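Local coordinates for acetyl xylan esterase II (Penicillium purpurogenum, PDB 1G66), which hydrolyses acetyl esters, probably removing acetyl groups from the xylose units of xylan as a serine esterase of the cutinase family, at residues Gln116-Ser119 against Ser120-Asn123. Sequence-based numbering, arbitrary orientation.
Sequences QLSS and SAVN
S118 caps the start of the short helix 119-124 by bonding to A121, a local contact where the loop after helix 91-101 becomes helix 119-124, just ahead of strand 125-131. The hydroxyl OG of S118 accepts from the backbone N of A121 at 2.9 Å, with an N-H...O angle of 156°. This fills a first-turn amide that has no earlier helical carbonyl to use. OG of S118 lies between its own backbone N and carbonyl carbon (chi1 72°), which swings it over the helix start. S118 OG also lies 3.3 Å from A121 CB. The carbonyl O of S118 takes the N-H of V122, at 2.8 Å and nearly straight (171°), so S118 holds two successive amides. S119 O then accepts from N123 N at 3.1 Å, a helical bond one residue further on. With an alanine here, the A121 amide would probably lose its capping acceptor and the first turn could fray.

Beside the cap, L117 packs on the first turn. L117 CB meets V122 CG2 at 3.7 Å and A121 CB at 4.2 Å. V122 presents this methyl because CG2 stands beside its backbone N, with CG1 anti to that N. Outside the turn, N73 of helix 57-78 binds S118 N through OD1, and its side chain touches A121. A serine N-cap with a hydrophobic staple, L117 before the cap against V122 in the helix, is a classic helix N-terminus, here leading into a central strand of the parallel sheet of an alpha/beta-hydrolase fold.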
loop_
_atom_site.group_PDB
_atom_site.type_symbol
_atom_site.label_atom_id
_atom_site.label_comp_id
_atom_site.label_asym_id
_atom_site.label_seq_id
_atom_site.Cartn_x
_atom_site.Cartn_y
_atom_site.Cartn_z
ATOM N N GLN A 116 -2.246 -6.724 11.022
ATOM C CA GLN A 116 -3.523 -6.128 11.431
ATOM C C GLN A 116 -4.692 -6.666 10.652
ATOM O O GLN A 116 -5.829 -6.606 11.156
ATOM C CB GLN A 116 -3.445 -4.599 11.375
ATOM C CG GLN A 116 -2.398 -4.030 12.282
ATOM C CD GLN A 116 -2.708 -4.307 13.719
ATOM O OE1 GLN A 116 -1.862 -4.956 14.432
ATOM N NE2 GLN A 116 -3.817 -3.859 14.167
ATOM N N LEU A 117 -4.463 -7.161 9.449
ATOM C CA LEU A 117 -5.510 -7.906 8.758
ATOM C C LEU A 117 -5.769 -9.195 9.505
ATOM O O LEU A 117 -4.850 -9.793 10.070
ATOM C CB LEU A 117 -5.090 -8.226 7.338
ATOM C CG LEU A 117 -4.867 -7.034 6.434
ATOM C CD1 LEU A 117 -4.682 -7.532 4.997
ATOM C CD2 LEU A 117 -5.935 -5.989 6.556
ATOM N N SER A 118 -7.023 -9.626 9.502
ATOM C CA SER A 118 -7.372 -10.937 10.054
ATOM C C SER A 118 -6.766 -12.064 9.217
ATOM O O SER A 118 -6.362 -11.867 8.077
ATOM C CB SER A 118 -8.865 -11.087 10.053
ATOM O OG SER A 118 -9.340 -11.271 8.703
ATOM N N SER A 119 -6.679 -13.257 9.811
ATOM C CA SER A 119 -6.190 -14.393 9.070
ATOM C C SER A 119 -6.962 -14.631 7.801
ATOM O O SER A 119 -6.394 -14.913 6.744
ATOM C CB SER A 119 -6.286 -15.679 9.947
ATOM O OG SER A 119 -5.436 -15.504 11.066
ATOM N N SER A 120 -8.266 -14.497 7.888
ATOM C CA SER A 120 -9.105 -14.736 6.717
ATOM C C SER A 120 -8.847 -13.676 5.651
ATOM O O SER A 120 -8.761 -13.990 4.482
ATOM C CB SER A 120 -10.565 -14.622 7.176
ATOM O OG SER A 120 -11.031 -15.551 8.140
ATOM N N ALA A 121 -8.681 -12.434 6.074
ATOM C CA ALA A 121 -8.425 -11.342 5.136
ATOM C C ALA A 121 -7.060 -11.504 4.476
ATOM O O ALA A 121 -6.957 -11.341 3.267
ATOM C CB ALA A 121 -8.553 -10.019 5.794
ATOM N N VAL A 122 -6.017 -11.850 5.255
ATOM C CA VAL A 122 -4.720 -12.068 4.657
ATOM C C VAL A 122 -4.811 -13.109 3.555
ATOM O O VAL A 122 -4.236 -12.961 2.497
ATOM C CB VAL A 122 -3.717 -12.535 5.709
ATOM C CG1 VAL A 122 -2.430 -13.018 5.058
ATOM C CG2 VAL A 122 -3.394 -11.393 6.683
ATOM N N ASN A 123 -5.549 -14.207 3.830
ATOM C CA ASN A 123 -5.623 -15.253 2.828
ATOM C C ASN A 123 -6.253 -14.738 1.566
ATOM O O ASN A 123 -5.850 -15.130 0.482
ATOM C CB ASN A 123 -6.461 -16.404 3.404
ATOM C CG ASN A 123 -6.703 -17.506 2.396
ATOM O OD1 ASN A 123 -7.875 -17.833 2.163
ATOM N ND2 ASN A 123 -5.710 -18.056 1.835
#